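Local structure of proteophosphoglycan (Silicibacter pomeroyi DSS-3, 2RE3) at residues 126-131 against 144-149; 96-101 against 112-117; 31-36 against 79-84. The protein is of unknown function but, as a DUF1285 family member with a new fold of repeated structural motifs, may take part in signal transduction. All blocks are in the same frame, centred on the assembly; numbering follows the deposited sequence. Where two conformers were deposited one is given.

From the N terminus, contact 3 comes first: the loop 31-36, leading into strand 37-45, meets the end of strand 77-81 and so closes a span of 42 residues that holds helix 61-68 and most of the N-terminal six-stranded mixed sheet. Contacts 2 and 1 follow in series in the second sheet, which has the same strand order. Contact 2 pairs the strands of hairpin 96-104/111-116, and contact 1 joins edge strand 130-131 to strand 144-148; none of the three loops encloses or crosses another. Contacts 1 and 2 touch, Val145 CG1 lying 4.0 Å from Phe114 CG. Between contacts 1 and 3, Ala149 packs on His31, a touch between the C-terminal and N-terminal parts of the protein.

Contact 1: residues 126-131 against 144-149; sequences EGNPIR and YVHVRA
Edge strand 130-131 of the C-terminal six-stranded mixed sheet pairs antiparallel with strand 144-148, and the turn before it is tied to the same neighbour by a side-chain bond. Arg131 and Tyr144 form a hydrogen-bonded pair, Arg131 N giving to Tyr144 O at 2.9 Å and Tyr144 N to Arg131 O at 3.1 Å. Beyond the non-hydrogen-bonded pair Ile130-Val145, His146 N donates to Pro129 O. Ile130 and Val145 share the face that packs against strand 111-116, through Leu112 and Phe114. On the other face the guanidinium of Arg131 lies flat on the Tyr144 ring, planes 12° apart. This cation-pi stack is off-centre: NH2 of Arg131 sits over the ring's rim, 3.5 Å from Tyr144 CD1. A bend at chi3 (76°) in the arginine chain helps lay the guanidinium alongside the tyrosine. NH2 also makes a salt bridge with Glu152, and the Tyr144 hydroxyl bonds Asp93, so both groups are held at their polar ends too. In the turn, Pro129 CD rests on His146 CB at 3.7 Å. With CG anti to the backbone N (chi1 179°), the imidazole of His146 reaches Asn128; NE2 bonds Gly150 N and ND2 of Asn128 bonds Val123 O. The amide and imidazole are nearly coplanar, and His146 ND1 donates in its ring plane to a lone pair of Asn128 OD1 at 2.7 Å.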
ATOM      1  N   GLU A 126       4.227  -9.229  12.168  1.00 28.33           N
ATOM      2  CA  GLU A 126       3.086 -10.095  11.964  1.00 29.11           C
ATOM      3  C   GLU A 126       1.802  -9.337  11.649  1.00 27.01           C
ATOM      4  O   GLU A 126       1.063  -9.751  10.778  1.00 26.18           O
ATOM      5  CB  GLU A 126       2.891 -10.998  13.155  1.00 30.52           C
ATOM      6  CG  GLU A 126       2.006 -12.166  12.850  1.00 35.29           C
ATOM      7  CD  GLU A 126       1.893 -13.053  14.050  1.00 40.84           C
ATOM      8  OE1 GLU A 126       2.811 -13.880  14.230  1.00 40.84           O
ATOM      9  OE2 GLU A 126       0.916 -12.875  14.827  1.00 41.46           O
ATOM     10  N   GLY A 127       1.553  -8.231  12.341  1.00 26.94           N
ATOM     11  CA  GLY A 127       0.361  -7.395  12.078  1.00 26.03           C
ATOM     12  C   GLY A 127       0.376  -6.727  10.696  1.00 27.47           C
ATOM     13  O   GLY A 127      -0.678  -6.511  10.070  1.00 25.46           O
ATOM     14  N   ASN A 128       1.576  -6.390  10.222  1.00 27.23           N
ATOM     15  CA  ASN A 128       1.750  -5.810   8.919  1.00 26.33           C
ATOM     16  C   ASN A 128       2.821  -6.617   8.147  1.00 28.07           C
ATOM     17  O   ASN A 128       3.998  -6.206   8.064  1.00 27.01           O
ATOM     18  CB  ASN A 128       2.187  -4.375   9.077  1.00 27.10           C
ATOM     19  CG  ASN A 128       1.158  -3.513   9.757  1.00 28.57           C
ATOM     20  OD1 ASN A 128      -0.005  -3.436   9.349  1.00 38.30           O
ATOM     21  ND2 ASN A 128       1.584  -2.834  10.783  1.00 22.18           N
ATOM     22  N   PRO A 129       2.440  -7.787   7.603  1.00 27.02           N
ATOM     23  CA  PRO A 129       3.484  -8.634   7.029  1.00 27.69           C
ATOM     24  C   PRO A 129       3.983  -8.124   5.702  1.00 27.52           C
ATOM     25  O   PRO A 129       3.281  -7.362   5.035  1.00 27.29           O
ATOM     26  CB  PRO A 129       2.802  -9.986   6.867  1.00 27.01           C
ATOM     27  CG  PRO A 129       1.377  -9.675   6.702  1.00 27.93           C
ATOM     28  CD  PRO A 129       1.117  -8.414   7.503  1.00 28.66           C
ATOM     29  N   ILE A 130       5.215  -8.515   5.381  1.00 28.42           N
ATOM     30  CA  ILE A 130       5.820  -8.331   4.065  1.00 28.18           C
ATOM     31  C   ILE A 130       5.494  -9.573   3.253  1.00 29.78           C
ATOM     32  O   ILE A 130       5.633 -10.669   3.743  1.00 31.58           O
ATOM     33  CB  ILE A 130       7.345  -8.169   4.167  1.00 25.87           C
ATOM     34  CG1 ILE A 130       7.653  -6.910   4.981  1.00 26.10           C
ATOM     35  CG2 ILE A 130       7.959  -8.071   2.786  1.00 27.20           C
ATOM     36  CD1 ILE A 130       9.072  -6.792   5.487  1.00 25.47           C
ATOM     37  N   ARG A 131       5.052  -9.407   2.020  1.00 32.76           N
ATOM     38  CA  ARG A 131       4.657 -10.538   1.169  1.00 34.62           C
ATOM     39  C   ARG A 131       5.552 -10.528  -0.047  1.00 35.52           C
ATOM     40  O   ARG A 131       5.972  -9.462  -0.469  1.00 37.85           O
ATOM     41  CB  ARG A 131       3.209 -10.310   0.753  1.00 35.78           C
ATOM     42  CG  ARG A 131       2.728 -11.110  -0.410  1.00 35.73           C
ATOM     43  CD  ARG A 131       1.219 -11.129  -0.448  1.00 35.73           C
ATOM     44  NE  ARG A 131       0.648  -9.867  -0.929  1.00 32.82           N
ATOM     45  CZ  ARG A 131       0.463  -9.555  -2.214  1.00 34.39           C
ATOM     46  NH1 ARG A 131       0.821 -10.377  -3.198  1.00 34.69           N
ATOM     47  NH2 ARG A 131      -0.076  -8.391  -2.531  1.00 34.03           N
ATOM     48  N   TYR A 144       5.378  -6.556  -1.293  1.00 29.45           N
ATOM     49  CA  TYR A 144       4.472  -5.604  -0.672  1.00 28.59           C
ATOM     50  C   TYR A 144       4.623  -5.612   0.830  1.00 28.25           C
ATOM     51  O   TYR A 144       5.194  -6.550   1.386  1.00 28.70           O
ATOM     52  CB  TYR A 144       3.052  -5.984  -1.008  1.00 26.44           C
ATOM     53  CG  TYR A 144       2.777  -6.092  -2.496  1.00 29.34           C
ATOM     54  CD1 TYR A 144       3.127  -7.229  -3.200  1.00 29.28           C
ATOM     55  CD2 TYR A 144       2.133  -5.061  -3.196  1.00 30.81           C
ATOM     56  CE1 TYR A 144       2.845  -7.367  -4.556  1.00 29.23           C
ATOM     57  CE2 TYR A 144       1.841  -5.187  -4.565  1.00 32.24           C
ATOM     58  CZ  TYR A 144       2.209  -6.360  -5.229  1.00 32.77           C
ATOM     59  OH  TYR A 144       1.963  -6.535  -6.554  1.00 30.24           O
ATOM     60  N   VAL A 145       4.111  -4.566   1.482  1.00 27.54           N
ATOM     61  CA  VAL A 145       3.929  -4.550   2.940  1.00 25.24           C
ATOM     62  C   VAL A 145       2.530  -4.030   3.293  1.00 25.92           C
ATOM     63  O   VAL A 145       2.007  -3.107   2.672  1.00 25.72           O
ATOM     64  CB  VAL A 145       5.009  -3.728   3.667  1.00 25.19           C
ATOM     65  CG1 VAL A 145       5.042  -2.272   3.207  1.00 22.85           C
ATOM     66  CG2 VAL A 145       4.775  -3.762   5.160  1.00 24.90           C
ATOM     67  N   HIS A 146       1.909  -4.674   4.267  1.00 27.07           N
ATOM     68  CA  HIS A 146       0.582  -4.291   4.721  1.00 27.60           C
ATOM     69  C   HIS A 146       0.679  -2.997   5.516  1.00 27.29           C
ATOM     70  O   HIS A 146       1.589  -2.823   6.345  1.00 27.33           O
ATOM     71  CB  HIS A 146       0.019  -5.415   5.590  1.00 29.67           C
ATOM     72  CG  HIS A 146      -1.340  -5.159   6.170  1.00 27.71           C
ATOM     73  ND1 HIS A 146      -1.512  -4.650   7.434  1.00 26.80           N
ATOM     74  CD2 HIS A 146      -2.583  -5.427   5.700  1.00 27.51           C
ATOM     75  CE1 HIS A 146      -2.807  -4.579   7.708  1.00 29.16           C
ATOM     76  NE2 HIS A 146      -3.480  -5.047   6.676  1.00 22.55           N
ATOM     77  N   VAL A 147      -0.232  -2.081   5.228  1.00 25.26           N
ATOM     78  CA  VAL A 147      -0.306  -0.791   5.925  1.00 26.33           C
ATOM     79  C   VAL A 147      -1.499  -0.810   6.868  1.00 26.98           C
ATOM     80  O   VAL A 147      -1.341  -0.576   8.055  1.00 28.24           O
ATOM     81  CB  VAL A 147      -0.495   0.364   4.927  1.00 27.78           C
ATOM     82  CG1 VAL A 147      -0.565   1.712   5.670  1.00 19.93           C
ATOM     83  CG2 VAL A 147       0.586   0.285   3.836  1.00 21.33           C
ATOM     84  N   ARG A 148      -2.699  -1.077   6.343  1.00 25.65           N
ATOM     85  CA  ARG A 148      -3.858  -1.203   7.215  1.00 26.05           C
ATOM     86  C   ARG A 148      -5.022  -1.859   6.510  1.00 26.17           C
ATOM     87  O   ARG A 148      -5.217  -1.685   5.303  1.00 28.21           O
ATOM     88  CB  ARG A 148      -4.313   0.169   7.766  1.00 27.49           C
ATOM     89  CG  ARG A 148      -4.812   1.166   6.712  1.00 26.03           C
ATOM     90  CD  ARG A 148      -5.503   2.401   7.351  1.00 26.80           C
ATOM     91  NE  ARG A 148      -6.005   3.275   6.281  1.00 25.68           N
ATOM     92  CZ  ARG A 148      -5.243   4.110   5.579  1.00 24.71           C
ATOM     93  NH1 ARG A 148      -3.958   4.247   5.871  1.00 25.70           N
ATOM     94  NH2 ARG A 148      -5.767   4.843   4.596  1.00 26.05           N
ATOM     95  N   ALA A 149      -5.791  -2.621   7.274  1.00 24.07           N
ATOM     96  CA  ALA A 149      -7.091  -3.095   6.841  1.00 22.52           C
ATOM     97  C   ALA A 149      -7.076  -3.705   5.440  1.00 20.99           C
ATOM     98  O   ALA A 149      -8.020  -3.551   4.672  1.00 20.59           O
ATOM     99  CB  ALA A 149      -8.100  -1.967   6.940  1.00 18.89           C
TER

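Contact 2: residues 96-101 against 112-117; sequences FVAVDV and LTFTTH
Strands 96-101 and 112-116 meet antiparallel, and Val101 and Phe114 form the tight end of the contact, on the face turned to helix 157-164. Val101 CG2 stands over one face of the Phe114 ring, 4.0 Å from its centroid and 14° off the normal, a CH-pi contact, while Val101 CB touches CE2. The methyl is put there by the valine's first torsion (chi1 54°), which places CG2 anti to the backbone N. Ala98 CB reaches Phe114 CD2 at 3.9 Å, and Leu163 of the helix covers Val101, Leu112 and Phe114. The opposite face is looser: Asp100 and Thr115, a hydrogen-bonded pair, touch there mainly through their CB atoms, 4.0 Å apart, and the exposed aspartate has a long, weak ion pair with Arg162. At the far end, partly exposed His117 lays its CB against Val99 CG1 at 3.9 Å, and its CE1 approaches the edge of the buried Phe96 ring. His117 N donates to Val97 O at 2.8 Å. Between these regions the register slips by one residue. Thr115 O takes two amides, Val99 N at 2.8 Å in the carbonyl plane and Asp100 N at 3.2 Å tilted from it, whereas Thr115 N returns one bond to Asp100 O. Val99 and Asp100 both face the single residue Thr115, which makes this a classic beta bulge, here set in the hairpin 96-104/111-116 of a mixed sheet.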
ATOM      1  N   PHE A  96      -1.084   1.680  -2.392  1.00 24.85           N
ATOM      2  CA  PHE A  96       0.030   2.533  -1.939  1.00 25.12           C
ATOM      3  C   PHE A  96       1.379   2.090  -2.469  1.00 24.78           C
ATOM      4  O   PHE A  96       1.559   0.942  -2.864  1.00 27.41           O
ATOM      5  CB  PHE A  96       0.099   2.549  -0.428  1.00 26.65           C
ATOM      6  CG  PHE A  96      -1.163   3.017   0.247  1.00 26.29           C
ATOM      7  CD1 PHE A  96      -1.591   4.321   0.117  1.00 23.89           C
ATOM      8  CD2 PHE A  96      -1.871   2.163   1.070  1.00 28.36           C
ATOM      9  CE1 PHE A  96      -2.716   4.755   0.765  1.00 28.18           C
ATOM     10  CE2 PHE A  96      -3.010   2.592   1.731  1.00 28.26           C
ATOM     11  CZ  PHE A  96      -3.434   3.899   1.572  1.00 29.12           C
ATOM     12  N   VAL A  97       2.312   3.021  -2.497  1.00 23.25           N
ATOM     13  CA  VAL A  97       3.688   2.718  -2.741  1.00 25.58           C
ATOM     14  C   VAL A  97       4.474   3.081  -1.484  1.00 26.46           C
ATOM     15  O   VAL A  97       4.329   4.181  -0.978  1.00 27.91           O
ATOM     16  CB  VAL A  97       4.248   3.513  -3.933  1.00 27.25           C
ATOM     17  CG1 VAL A  97       5.769   3.466  -3.926  1.00 19.33           C
ATOM     18  CG2 VAL A  97       3.677   2.969  -5.268  1.00 25.01           C
ATOM     19  N   ALA A  98       5.292   2.149  -0.995  1.00 26.82           N
ATOM     20  CA  ALA A  98       6.252   2.401   0.085  1.00 27.61           C
ATOM     21  C   ALA A  98       7.468   3.105  -0.502  1.00 27.68           C
ATOM     22  O   ALA A  98       8.164   2.530  -1.347  1.00 29.93           O
ATOM     23  CB  ALA A  98       6.690   1.073   0.764  1.00 24.37           C
ATOM     24  N   VAL A  99       7.731   4.329  -0.057  1.00 25.45           N
ATOM     25  CA  VAL A  99       8.835   5.120  -0.606  1.00 26.42           C
ATOM     26  C   VAL A  99      10.031   5.267   0.311  1.00 28.53           C
ATOM     27  O   VAL A  99      11.057   5.796  -0.092  1.00 31.40           O
ATOM     28  CB  VAL A  99       8.379   6.528  -0.973  1.00 26.79           C
ATOM     29  CG1 VAL A  99       7.321   6.446  -2.110  1.00 23.63           C
ATOM     30  CG2 VAL A  99       7.875   7.271   0.285  1.00 20.90           C
ATOM     31  N   ASP A 100       9.908   4.805   1.539  1.00 30.68           N
ATOM     32  CA  ASP A 100      10.998   4.882   2.489  1.00 32.16           C
ATOM     33  C   ASP A 100      10.939   3.705   3.447  1.00 31.18           C
ATOM     34  O   ASP A 100       9.867   3.201   3.757  1.00 29.40           O
ATOM     35  CB  ASP A 100      10.918   6.200   3.260  1.00 35.47           C
ATOM     36  CG  ASP A 100      12.256   6.644   3.783  1.00 40.45           C
ATOM     37  OD1 ASP A 100      13.272   6.111   3.299  1.00 45.29           O
ATOM     38  OD2 ASP A 100      12.294   7.526   4.670  1.00 46.54           O
ATOM     39  N   VAL A 101      12.101   3.246   3.892  1.00 32.46           N
ATOM     40  CA  VAL A 101      12.159   2.227   4.926  1.00 31.17           C
ATOM     41  C   VAL A 101      13.264   2.643   5.871  1.00 32.69           C
ATOM     42  O   VAL A 101      14.306   3.133   5.438  1.00 33.96           O
ATOM     43  CB  VAL A 101      12.417   0.800   4.372  1.00 30.69           C
ATOM     44  CG1 VAL A 101      13.670   0.761   3.502  1.00 31.09           C
ATOM     45  CG2 VAL A 101      12.539  -0.200   5.518  1.00 28.98           C
ATOM     46  N   LEU A 112      11.656  -3.029  10.817  1.00 25.61           N
ATOM     47  CA  LEU A 112      11.584  -2.248   9.581  1.00 25.72           C
ATOM     48  C   LEU A 112      10.318  -1.396   9.603  1.00 24.20           C
ATOM     49  O   LEU A 112       9.210  -1.929   9.629  1.00 26.75           O
ATOM     50  CB  LEU A 112      11.582  -3.166   8.343  1.00 24.67           C
ATOM     51  CG  LEU A 112      12.743  -4.145   8.140  1.00 23.96           C
ATOM     52  CD1 LEU A 112      12.513  -5.051   6.897  1.00 18.60           C
ATOM     53  CD2 LEU A 112      14.025  -3.392   7.993  1.00 21.27           C
ATOM     54  N   THR A 113      10.490  -0.073   9.615  1.00 25.34           N
ATOM     55  CA  THR A 113       9.371   0.863   9.525  1.00 24.76           C
ATOM     56  C   THR A 113       9.322   1.525   8.140  1.00 25.13           C
ATOM     57  O   THR A 113      10.263   2.200   7.696  1.00 27.26           O
ATOM     58  CB  THR A 113       9.412   1.893  10.636  1.00 24.59           C
ATOM     59  OG1 THR A 113       9.284   1.208  11.878  1.00 27.13           O
ATOM     60  CG2 THR A 113       8.251   2.888  10.499  1.00 23.58           C
ATOM     61  N   PHE A 114       8.204   1.305   7.460  1.00 25.44           N
ATOM     62  CA  PHE A 114       7.999   1.817   6.117  1.00 26.07           C
ATOM     63  C   PHE A 114       7.146   3.079   6.157  1.00 26.98           C
ATOM     64  O   PHE A 114       6.269   3.210   7.011  1.00 29.30           O
ATOM     65  CB  PHE A 114       7.268   0.791   5.291  1.00 26.83           C
ATOM     66  CG  PHE A 114       8.083  -0.406   4.945  1.00 29.36           C
ATOM     67  CD1 PHE A 114       8.151  -1.476   5.796  1.00 29.16           C
ATOM     68  CD2 PHE A 114       8.762  -0.469   3.743  1.00 30.22           C
ATOM     69  CE1 PHE A 114       8.887  -2.575   5.467  1.00 31.45           C
ATOM     70  CE2 PHE A 114       9.489  -1.580   3.409  1.00 31.47           C
ATOM     71  CZ  PHE A 114       9.556  -2.631   4.278  1.00 31.61           C
ATOM     72  N   THR A 115       7.423   3.986   5.236  1.00 25.83           N
ATOM     73  CA  THR A 115       6.607   5.147   4.979  1.00 26.66           C
ATOM     74  C   THR A 115       6.120   5.048   3.536  1.00 28.06           C
ATOM     75  O   THR A 115       6.925   4.693   2.639  1.00 28.69           O
ATOM     76  CB  THR A 115       7.424   6.429   5.182  1.00 27.67           C
ATOM     77  OG1 THR A 115       7.852   6.470   6.550  1.00 28.75           O
ATOM     78  CG2 THR A 115       6.605   7.693   4.851  1.00 22.22           C
ATOM     79  N   THR A 116       4.813   5.312   3.345  1.00 25.92           N
ATOM     80  CA  THR A 116       4.140   5.282   2.040  1.00 25.86           C
ATOM     81  C   THR A 116       4.134   6.660   1.390  1.00 27.61           C
ATOM     82  O   THR A 116       4.468   7.673   2.028  1.00 31.03           O
ATOM     83  CB  THR A 116       2.657   4.824   2.174  1.00 27.99           C
ATOM     84  OG1 THR A 116       1.915   5.823   2.894  1.00 23.58           O
ATOM     85  CG2 THR A 116       2.550   3.436   2.906  1.00 22.50           C
ATOM     86  N   HIS A 117       3.724   6.721   0.127  1.00 26.65           N
ATOM     87  CA  HIS A 117       3.760   7.994  -0.623  1.00 24.23           C
ATOM     88  C   HIS A 117       2.712   9.005  -0.152  1.00 24.20           C
ATOM     89  O   HIS A 117       2.706  10.134  -0.588  1.00 25.40           O
ATOM     90  CB  HIS A 117       3.680   7.742  -2.143  1.00 21.61           C
ATOM     91  CG  HIS A 117       2.311   7.389  -2.655  1.00 27.72           C
ATOM     92  ND1 HIS A 117       1.614   6.262  -2.248  1.00 21.91           N
ATOM     93  CD2 HIS A 117       1.526   8.006  -3.580  1.00 24.75           C
ATOM     94  CE1 HIS A 117       0.467   6.205  -2.906  1.00 26.64           C
ATOM     95  NE2 HIS A 117       0.379   7.262  -3.703  1.00 24.06           N
TER

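Contact 3: residues 31-36 against 79-84; sequences HLWNPP and YLVTPV
The loop 31-36 passes the end of strand 77-81 and the turn after it with no hydrogen bond between them, the nearest CA pairs, Trp33-Pro83 and Pro35-Val84, both standing 5.3 Å apart. Side chains do the joining. The Trp33 indole lies alongside the Pro83 ring, which covers one of its faces: Pro83 CD is 3.8 Å from the centroid of the six-membered ring and only 4° off its normal, a centred CH-pi contact, and Pro83 CG is 3.7 Å from Trp33 CE2. Having CG anti to its own carbonyl carbon (chi1 -54°) lays the indole against the turn. Its rim also meets the strand end, Trp33 CZ3 coming within 3.6 Å of Val81 O near the ring plane, while Trp33 CB touches Val81 CG1. Pro35 lies across that valine, its CD 3.8 Å from Val81 CG1, and its CB packs on the Val84 backbone. A serine in place of Trp33 would probably leave Pro83 without an aromatic face to lie on and open a gap beside the end of the strand. In the turn itself Thr82 OG1 accepts from Glu85 N, with a weak further bond from Val84 N at 3.4 Å. Lys86 of strand 86-91 touches both Pro35 and Val81. The result is a proline-aromatic CH-pi stack that fastens an irregular entry loop over the turn linking strands 77-81 and 86-91 in the N-terminal mixed sheet.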
ATOM      1  N   HIS A  31     -14.411   0.810   8.243  1.00 19.16           N
ATOM      2  CA  HIS A  31     -15.092  -0.455   8.461  1.00 18.97           C
ATOM      3  C   HIS A  31     -16.217  -0.354   9.472  1.00 19.44           C
ATOM      4  O   HIS A  31     -16.877  -1.350   9.754  1.00 17.67           O
ATOM      5  CB  HIS A  31     -14.111  -1.580   8.773  1.00 21.26           C
ATOM      6  CG  HIS A  31     -13.252  -1.972   7.594  1.00 23.07           C
ATOM      7  ND1 HIS A  31     -13.604  -2.973   6.715  1.00 21.94           N
ATOM      8  CD2 HIS A  31     -12.067  -1.484   7.148  1.00 23.72           C
ATOM      9  CE1 HIS A  31     -12.663  -3.096   5.790  1.00 23.03           C
ATOM     10  NE2 HIS A  31     -11.727  -2.195   6.020  1.00 19.62           N
ATOM     11  N   LEU A  32     -16.473   0.852   9.983  1.00 20.43           N
ATOM     12  CA  LEU A  32     -17.704   1.099  10.725  1.00 21.75           C
ATOM     13  C   LEU A  32     -18.875   1.360   9.783  1.00 22.60           C
ATOM     14  O   LEU A  32     -20.039   1.254  10.196  1.00 20.57           O
ATOM     15  CB  LEU A  32     -17.577   2.290  11.651  1.00 21.12           C
ATOM     16  CG  LEU A  32     -16.725   2.142  12.906  1.00 24.64           C
ATOM     17  CD1 LEU A  32     -16.693   3.521  13.573  1.00 16.96           C
ATOM     18  CD2 LEU A  32     -17.293   1.080  13.819  1.00 16.97           C
ATOM     19  N   TRP A  33     -18.564   1.667   8.520  1.00 23.83           N
ATOM     20  CA  TRP A  33     -19.542   2.214   7.595  1.00 23.74           C
ATOM     21  C   TRP A  33     -19.928   1.245   6.489  1.00 24.72           C
ATOM     22  O   TRP A  33     -19.071   0.603   5.885  1.00 23.20           O
ATOM     23  CB  TRP A  33     -19.001   3.506   6.988  1.00 24.25           C
ATOM     24  CG  TRP A  33     -18.566   4.502   8.006  1.00 24.39           C
ATOM     25  CD1 TRP A  33     -19.092   4.676   9.259  1.00 24.74           C
ATOM     26  CD2 TRP A  33     -17.503   5.457   7.881  1.00 24.84           C
ATOM     27  NE1 TRP A  33     -18.425   5.683   9.917  1.00 26.03           N
ATOM     28  CE2 TRP A  33     -17.446   6.181   9.095  1.00 26.67           C
ATOM     29  CE3 TRP A  33     -16.608   5.778   6.864  1.00 21.82           C
ATOM     30  CZ2 TRP A  33     -16.512   7.201   9.318  1.00 25.06           C
ATOM     31  CZ3 TRP A  33     -15.707   6.796   7.075  1.00 23.49           C
ATOM     32  CH2 TRP A  33     -15.665   7.501   8.293  1.00 23.59           C
ATOM     33  N   ASN A  34     -21.228   1.147   6.227  0.50 25.88           N
ATOM     34  CA  ASN A  34     -21.739   0.313   5.131  0.50 25.61           C
ATOM     35  C   ASN A  34     -22.847   1.015   4.390  0.50 26.00           C
ATOM     36  O   ASN A  34     -23.997   0.563   4.373  0.50 27.15           O
ATOM     37  CB  ASN A  34     -22.175  -1.041   5.661  0.50 24.62           C
ATOM     38  CG  ASN A  34     -21.008  -1.846   6.130  0.50 20.90           C
ATOM     39  OD1 ASN A  34     -20.823  -2.055   7.326  0.50 19.89           O
ATOM     40  ND2 ASN A  34     -20.169  -2.248   5.192  0.50 13.78           N
ATOM     41  N   PRO A  35     -22.493   2.138   3.768  1.00 26.13           N
ATOM     42  CA  PRO A  35     -23.438   2.909   2.990  1.00 28.69           C
ATOM     43  C   PRO A  35     -23.760   2.191   1.691  1.00 29.47           C
ATOM     44  O   PRO A  35     -23.041   1.285   1.295  1.00 30.24           O
ATOM     45  CB  PRO A  35     -22.679   4.192   2.707  1.00 29.02           C
ATOM     46  CG  PRO A  35     -21.241   3.726   2.637  1.00 30.53           C
ATOM     47  CD  PRO A  35     -21.154   2.755   3.758  1.00 29.08           C
ATOM     48  N   PRO A  36     -24.833   2.594   1.020  1.00 32.48           N
ATOM     49  CA  PRO A  36     -25.144   1.860  -0.204  1.00 33.36           C
ATOM     50  C   PRO A  36     -24.173   2.294  -1.290  1.00 32.67           C
ATOM     51  O   PRO A  36     -23.661   3.402  -1.247  1.00 34.70           O
ATOM     52  CB  PRO A  36     -26.590   2.261  -0.507  1.00 32.29           C
ATOM     53  CG  PRO A  36     -26.769   3.591   0.165  1.00 31.48           C
ATOM     54  CD  PRO A  36     -25.760   3.720   1.264  1.00 32.63           C
ATOM     55  N   TYR A  79     -12.761   0.764  -2.609  1.00 24.85           N
ATOM     56  CA  TYR A  79     -13.792   1.779  -2.551  1.00 25.78           C
ATOM     57  C   TYR A  79     -13.278   3.007  -1.808  1.00 25.31           C
ATOM     58  O   TYR A  79     -12.276   2.927  -1.106  1.00 24.45           O
ATOM     59  CB  TYR A  79     -15.030   1.223  -1.842  1.00 25.58           C
ATOM     60  CG  TYR A  79     -15.542  -0.004  -2.524  1.00 25.24           C
ATOM     61  CD1 TYR A  79     -15.002  -1.244  -2.242  1.00 25.34           C
ATOM     62  CD2 TYR A  79     -16.529   0.074  -3.493  1.00 27.77           C
ATOM     63  CE1 TYR A  79     -15.453  -2.376  -2.857  1.00 24.08           C
ATOM     64  CE2 TYR A  79     -16.967  -1.074  -4.152  1.00 29.17           C
ATOM     65  CZ  TYR A  79     -16.412  -2.289  -3.812  1.00 26.15           C
ATOM     66  OH  TYR A  79     -16.815  -3.430  -4.421  1.00 30.92           O
ATOM     67  N   LEU A  80     -13.937   4.138  -2.028  1.00 24.39           N
ATOM     68  CA  LEU A  80     -13.814   5.309  -1.152  1.00 24.88           C
ATOM     69  C   LEU A  80     -15.136   5.352  -0.420  1.00 22.77           C
ATOM     70  O   LEU A  80     -16.182   5.362  -1.046  1.00 20.34           O
ATOM     71  CB  LEU A  80     -13.591   6.606  -1.961  1.00 23.62           C
ATOM     72  CG  LEU A  80     -12.443   6.483  -2.969  1.00 24.99           C
ATOM     73  CD1 LEU A  80     -12.359   7.702  -3.791  1.00 16.99           C
ATOM     74  CD2 LEU A  80     -11.120   6.203  -2.269  1.00 23.02           C
ATOM     75  N   VAL A  81     -15.079   5.351   0.899  1.00 22.85           N
ATOM     76  CA  VAL A  81     -16.257   5.167   1.725  1.00 22.78           C
ATOM     77  C   VAL A  81     -16.329   6.239   2.794  1.00 24.89           C
ATOM     78  O   VAL A  81     -15.378   6.466   3.516  1.00 27.88           O
ATOM     79  CB  VAL A  81     -16.209   3.787   2.379  1.00 22.69           C
ATOM     80  CG1 VAL A  81     -17.450   3.528   3.252  1.00 17.49           C
ATOM     81  CG2 VAL A  81     -16.063   2.724   1.284  1.00 21.04           C
ATOM     82  N   THR A  82     -17.474   6.898   2.866  1.00 26.18           N
ATOM     83  CA  THR A  82     -17.827   7.783   3.956  1.00 26.75           C
ATOM     84  C   THR A  82     -19.046   7.134   4.640  1.00 25.62           C
ATOM     85  O   THR A  82     -19.563   6.134   4.160  1.00 23.37           O
ATOM     86  CB  THR A  82     -18.234   9.173   3.415  1.00 26.95           C
ATOM     87  OG1 THR A  82     -19.383   9.014   2.573  1.00 28.93           O
ATOM     88  CG2 THR A  82     -17.109   9.832   2.634  1.00 19.31           C
ATOM     89  N   PRO A  83     -19.531   7.722   5.736  1.00 26.46           N
ATOM     90  CA  PRO A  83     -20.759   7.198   6.360  1.00 27.41           C
ATOM     91  C   PRO A  83     -21.997   7.207   5.457  1.00 28.92           C
ATOM     92  O   PRO A  83     -22.935   6.450   5.716  1.00 30.08           O
ATOM     93  CB  PRO A  83     -21.002   8.148   7.546  1.00 26.70           C
ATOM     94  CG  PRO A  83     -19.688   8.790   7.816  1.00 28.43           C
ATOM     95  CD  PRO A  83     -18.987   8.881   6.467  1.00 26.04           C
ATOM     96  N   VAL A  84     -22.021   8.039   4.421  1.00 29.59           N
ATOM     97  CA  VAL A  84     -23.218   8.140   3.594  1.00 32.87           C
ATOM     98  C   VAL A  84     -23.066   7.580   2.184  1.00 35.29           C
ATOM     99  O   VAL A  84     -24.074   7.186   1.564  1.00 37.07           O
ATOM    100  CB  VAL A  84     -23.800   9.595   3.579  1.00 32.40           C
ATOM    101  CG1 VAL A  84     -24.338   9.915   4.962  1.00 31.15           C
ATOM    102  CG2 VAL A  84     -22.757  10.639   3.131  1.00 30.37           C
TER